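Cellulase (Clostridium cellulovorans, PDB 6UI3) is a broad-specificity endoglucanase module of a larger protein, belongs to glycoside hydrolase family 5, and probably cleaves cellulose together with related plant polysaccharides such as xylan. Local coordinates at residues 17-22 with 141-146; 93-96 with 101-104. One frame throughout, in Å; residues are numbered along the deposited sequence.

Contact 1 (17-22 with 141-146)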
loop_
_atom_site.group_PDB
_atom_site.type_symbol
_atom_site.label_atom_id
_atom_site.label_comp_id
_atom_site.label_asym_id
_atom_site.label_seq_id
_atom_site.Cartn_x
_atom_site.Cartn_y
_atom_site.Cartn_z
ATOM N N MET A 17 1.262 -11.719 -12.662
ATOM C CA MET A 17 2.692 -11.931 -12.452
ATOM C C MET A 17 3.525 -10.941 -13.267
ATOM O O MET A 17 4.495 -10.376 -12.751
ATOM C CB MET A 17 3.071 -13.375 -12.781
ATOM C CG MET A 17 2.474 -14.413 -11.824
ATOM S SD MET A 17 3.202 -14.432 -10.168
ATOM C CE MET A 17 4.647 -15.445 -10.465
ATOM N N ASP A 18 3.156 -10.706 -14.535
ATOM C CA ASP A 18 3.925 -9.768 -15.352
ATOM C C ASP A 18 3.749 -8.327 -14.877
ATOM O O ASP A 18 4.694 -7.531 -14.914
ATOM C CB ASP A 18 3.515 -9.873 -16.823
ATOM C CG ASP A 18 4.279 -10.937 -17.598
ATOM O OD1 ASP A 18 5.278 -11.495 -17.089
ATOM O OD2 ASP A 18 3.874 -11.184 -18.757
ATOM N N LEU A 19 2.544 -7.958 -14.448
ATOM C CA LEU A 19 2.319 -6.602 -13.952
ATOM C C LEU A 19 3.168 -6.355 -12.714
ATOM O O LEU A 19 3.889 -5.351 -12.621
ATOM C CB LEU A 19 0.825 -6.406 -13.686
ATOM C CG LEU A 19 0.172 -5.023 -13.538
ATOM C CD1 LEU A 19 0.766 -4.225 -12.373
ATOM C CD2 LEU A 19 0.201 -4.267 -14.876
ATOM N N VAL A 20 3.112 -7.279 -11.758
ATOM C CA VAL A 20 3.870 -7.114 -10.519
ATOM C C VAL A 20 5.365 -7.046 -10.808
ATOM O O VAL A 20 6.090 -6.243 -10.199
ATOM C CB VAL A 20 3.496 -8.194 -9.489
ATOM C CG1 VAL A 20 4.430 -8.153 -8.279
ATOM C CG2 VAL A 20 2.033 -7.982 -9.027
ATOM N N LYS A 21 5.846 -7.858 -11.750
ATOM C CA LYS A 21 7.258 -7.828 -12.115
ATOM C C LYS A 21 7.683 -6.448 -12.599
ATOM O O LYS A 21 8.841 -6.058 -12.412
ATOM C CB LYS A 21 7.514 -8.886 -13.189
ATOM C CG LYS A 21 8.945 -8.937 -13.716
ATOM C CD LYS A 21 9.201 -10.207 -14.542
ATOM C CE LYS A 21 8.352 -10.288 -15.821
ATOM N NZ LYS A 21 8.802 -9.371 -16.914
ATOM N N ASP A 22 6.767 -5.697 -13.222
ATOM C CA ASP A 22 7.086 -4.389 -13.789
ATOM C C ASP A 22 7.044 -3.252 -12.768
ATOM O O ASP A 22 7.445 -2.135 -13.109
ATOM C CB ASP A 22 6.107 -4.087 -14.935
ATOM C CG ASP A 22 6.602 -3.001 -15.856
ATOM O OD1 ASP A 22 7.754 -3.094 -16.312
ATOM O OD2 ASP A 22 5.818 -2.071 -16.133
ATOM N N TYR A 141 -9.068 4.017 -17.215
ATOM C CA TYR A 141 -7.669 4.312 -16.931
ATOM C C TYR A 141 -6.774 3.124 -17.263
ATOM O O TYR A 141 -7.180 1.958 -17.184
ATOM C CB TYR A 141 -7.521 4.695 -15.452
ATOM C CG TYR A 141 -7.639 6.177 -15.217
ATOM C CD1 TYR A 141 -8.837 6.856 -15.432
ATOM C CD2 TYR A 141 -6.533 6.910 -14.824
ATOM C CE1 TYR A 141 -8.920 8.219 -15.261
ATOM C CE2 TYR A 141 -6.600 8.257 -14.638
ATOM C CZ TYR A 141 -7.788 8.925 -14.861
ATOM O OH TYR A 141 -7.826 10.296 -14.702
ATOM N N SER A 142 -5.531 3.444 -17.627
ATOM C CA SER A 142 -4.544 2.451 -18.014
ATOM C C SER A 142 -4.257 1.458 -16.886
ATOM O O SER A 142 -4.603 1.654 -15.717
ATOM C CB SER A 142 -3.231 3.136 -18.370
ATOM O OG SER A 142 -2.534 3.513 -17.186
ATOM N N ASP A 143 -3.558 0.386 -17.270
ATOM C CA ASP A 143 -3.146 -0.681 -16.372
ATOM C C ASP A 143 -2.096 -0.255 -15.362
ATOM O O ASP A 143 -1.744 -1.062 -14.497
ATOM C CB ASP A 143 -2.677 -1.916 -17.161
ATOM C CG ASP A 143 -1.476 -1.659 -18.052
ATOM O OD1 ASP A 143 -0.767 -0.646 -17.886
ATOM O OD2 ASP A 143 -1.221 -2.502 -18.943
ATOM N N LYS A 144 -1.610 0.977 -15.413
ATOM C CA LYS A 144 -0.721 1.450 -14.357
ATOM C C LYS A 144 -1.476 1.922 -13.122
ATOM O O LYS A 144 -0.848 2.136 -12.083
ATOM C CB LYS A 144 0.242 2.499 -14.892
ATOM C CG LYS A 144 1.299 1.854 -15.799
ATOM C CD LYS A 144 2.597 2.617 -15.813
ATOM C CE LYS A 144 3.651 1.890 -16.626
ATOM N NZ LYS A 144 3.325 1.915 -18.069
ATOM N N LEU A 145 -2.798 2.029 -13.185
ATOM C CA LEU A 145 -3.629 2.252 -12.009
ATOM C C LEU A 145 -4.055 0.906 -11.431
ATOM O O LEU A 145 -4.655 0.082 -12.128
ATOM C CB LEU A 145 -4.854 3.084 -12.376
ATOM C CG LEU A 145 -5.872 3.308 -11.245
ATOM C CD1 LEU A 145 -5.265 4.077 -10.095
ATOM C CD2 LEU A 145 -7.080 4.047 -11.796
ATOM N N ILE A 146 -3.769 0.704 -10.150
ATOM C CA ILE A 146 -4.033 -0.525 -9.412
ATOM C C ILE A 146 -4.955 -0.176 -8.245
ATOM O O ILE A 146 -4.827 0.907 -7.666
ATOM C CB ILE A 146 -2.692 -1.072 -8.874
ATOM C CG1 ILE A 146 -1.725 -1.405 -10.016
ATOM C CG2 ILE A 146 -2.927 -2.271 -7.933
ATOM C CD1 ILE A 146 -0.287 -1.608 -9.551
HETATM O O HOH W 1 5.561 0.320 -18.601
#

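Contact 2 (93-96 with 101-104)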
loop_
_atom_site.group_PDB
_atom_site.type_symbol
_atom_site.label_atom_id
_atom_site.label_comp_id
_atom_site.label_asym_id
_atom_site.label_seq_id
_atom_site.Cartn_x
_atom_site.Cartn_y
_atom_site.Cartn_z
ATOM N N ASN A 93 -2.867 11.190 -11.368
ATOM C CA ASN A 93 -2.253 11.642 -12.609
ATOM C C ASN A 93 -0.877 12.261 -12.421
ATOM O O ASN A 93 -0.116 12.297 -13.389
ATOM C CB ASN A 93 -3.233 12.534 -13.356
ATOM C CG ASN A 93 -4.250 11.721 -14.121
ATOM O OD1 ASN A 93 -3.884 10.861 -14.913
ATOM N ND2 ASN A 93 -5.516 11.981 -13.899
ATOM N N TYR A 94 -0.518 12.727 -11.223
ATOM C CA TYR A 94 0.873 13.111 -11.003
ATOM C C TYR A 94 1.792 11.915 -11.227
ATOM O O TYR A 94 2.909 12.057 -11.741
ATOM C CB TYR A 94 1.091 13.633 -9.583
ATOM C CG TYR A 94 0.368 14.904 -9.179
ATOM C CD1 TYR A 94 -0.086 15.824 -10.112
ATOM C CD2 TYR A 94 0.160 15.188 -7.829
ATOM C CE1 TYR A 94 -0.746 16.994 -9.707
ATOM C CE2 TYR A 94 -0.493 16.339 -7.419
ATOM C CZ TYR A 94 -0.946 17.231 -8.356
ATOM O OH TYR A 94 -1.599 18.386 -7.958
ATOM N N ALA A 95 1.338 10.722 -10.818
ATOM C CA ALA A 95 2.103 9.499 -11.023
ATOM C C ALA A 95 2.004 9.026 -12.465
ATOM O O ALA A 95 3.019 8.744 -13.105
ATOM C CB ALA A 95 1.599 8.400 -10.088
ATOM N N LEU A 96 0.789 8.950 -13.000
ATOM C CA LEU A 96 0.636 8.385 -14.330
ATOM C C LEU A 96 1.305 9.253 -15.395
ATOM O O LEU A 96 1.795 8.722 -16.397
ATOM C CB LEU A 96 -0.839 8.184 -14.674
ATOM C CG LEU A 96 -1.634 7.207 -13.813
ATOM C CD1 LEU A 96 -3.074 7.103 -14.291
ATOM C CD2 LEU A 96 -0.973 5.830 -13.778
ATOM N N TYR A 101 3.384 3.563 -11.800
ATOM C CA TYR A 101 2.204 2.916 -11.250
ATOM C C TYR A 101 1.632 3.771 -10.127
ATOM O O TYR A 101 2.362 4.452 -9.392
ATOM C CB TYR A 101 2.548 1.517 -10.718
ATOM C CG TYR A 101 2.817 0.552 -11.843
ATOM C CD1 TYR A 101 4.086 0.394 -12.358
ATOM C CD2 TYR A 101 1.773 -0.159 -12.431
ATOM C CE1 TYR A 101 4.324 -0.452 -13.414
ATOM C CE2 TYR A 101 2.001 -1.007 -13.483
ATOM C CZ TYR A 101 3.264 -1.144 -13.975
ATOM O OH TYR A 101 3.460 -1.983 -15.035
ATOM N N ALA A 102 0.309 3.735 -10.001
ATOM C CA ALA A 102 -0.424 4.418 -8.945
ATOM C C ALA A 102 -1.395 3.436 -8.319
ATOM O O ALA A 102 -2.166 2.788 -9.035
ATOM C CB ALA A 102 -1.224 5.583 -9.523
ATOM N N ILE A 103 -1.376 3.327 -6.991
ATOM C CA ILE A 103 -2.283 2.438 -6.256
ATOM C C ILE A 103 -3.236 3.322 -5.466
ATOM O O ILE A 103 -2.785 4.174 -4.696
ATOM C CB ILE A 103 -1.515 1.499 -5.306
ATOM C CG1 ILE A 103 -0.587 0.563 -6.089
ATOM C CG2 ILE A 103 -2.486 0.693 -4.431
ATOM C CD1 ILE A 103 0.548 -0.004 -5.262
ATOM N N VAL A 104 -4.547 3.112 -5.627
ATOM C CA VAL A 104 -5.580 3.791 -4.844
ATOM C C VAL A 104 -6.283 2.757 -3.970
ATOM O O VAL A 104 -6.550 1.638 -4.414
ATOM C CB VAL A 104 -6.591 4.489 -5.775
ATOM C CG1 VAL A 104 -7.784 5.043 -4.982
ATOM C CG2 VAL A 104 -5.953 5.618 -6.540
#

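Contact 1 (17-22 with 141-146)
L19 and I146 meet by their outermost methyls, L19 CD1 lying 4.0 Å from I146 CD1, while their side chains run in opposing directions and overlap only near the ends. L19 has CG turned opposite its backbone N (chi1 -163°), which carries both branches out from helix 16-21. The fork then divides its work: CD1 goes to the isoleucine, and CD2 settles 3.8 Å from the backbone D143 O, with D143 CB slightly farther off at 4.4 Å. I146 answers with a stretched CG1-CD1 arm (chi2 165°). Y101 of the neighbouring strand touches both hydrocarbon chains and widens the apolar patch.

The backbone under this patch is a type I turn from S142 to L145, closed by L145 N to S142 O at 3.1 Å. S142 OG also accepts from K144 N at 3.2 Å, an ST turn, so the D143 carbonyl is presented by a doubly tied loop just ahead of strand 145-148. This is the N-terminal end of the barrel strands, the end opposite the catalytic face of a TIM barrel, and helix 16-21 packs against it.

The carboxylates of D143 and D22 make no direct polar bond across the contact. D143 is salt-bridged to R12, and D22 to K24; D22 OD2 also bonds to Y101 OH. One water is 2.8 Å from K144 NZ and binds D22 OD2 weakly, but the lysine's salt bridge is to D99. The joint is thus a small dispersive one whose neighbouring charged groups find their main partners outside the two segments, apart from one weak water bridge.

Contact 2 (93-96 with 101-104)
A95 lays its methyl over that of A102, CB to CB 4.0 Å, and the same carbon stands 4.1 Å from the backbone Y101 O. With no longer side chain on either partner, the last turn of helix 82-96 can come close to the strand: the CA atoms of A95 and A102 are 6.0 Å apart. L96 closes in from beside this pair. Its side chain does not set off toward the strand, but its end comes nearer: CG lies across from the residue's own carbonyl carbon (chi1 -63°), and an extended second torsion (chi2 -179°) sends L96 CD2 to within 4.3 Å of A102 CB. The A102 methyl is therefore met by two successive helix residues.

The pairing belongs to a beta-alpha-beta unit of the TIM barrel, in which strand 62-65 leads through helix 82-96 to strand 101-105; only four residues separate the two segments, making this the tight return from helix to strand. A102 points outward to the helical layer, whereas the Y101 side chain departs on the other side and packs on T62 and I146 of the flanking strands. The A102 backbone is hydrogen-bonded to K144 and I146, that of Y101 to N61 and V63, so the strand offering the methyl is held along both edges. On the helix side, F52 of helix 49-58 touches A95, and Y5, Y141 and K144 touch L96.

How the contacts relate
Both contacts are buried and apolar, and their centres lie about 11 Å apart on the same side of the chain's centre, yet they serve different layers of the barrel. Contact 2 joins neighbours in sequence, strand to outer helix, through small methyls; contact 1 brings together segments 119 residues apart, placing an early helix against the start of a strand, and has charged side chains beside it. Contact 2 is nested in the chain loop closed by contact 1. Strands 101-105 and 145-148 are adjacent in the sheet, so the two contacts reach the same part of the barrel wall.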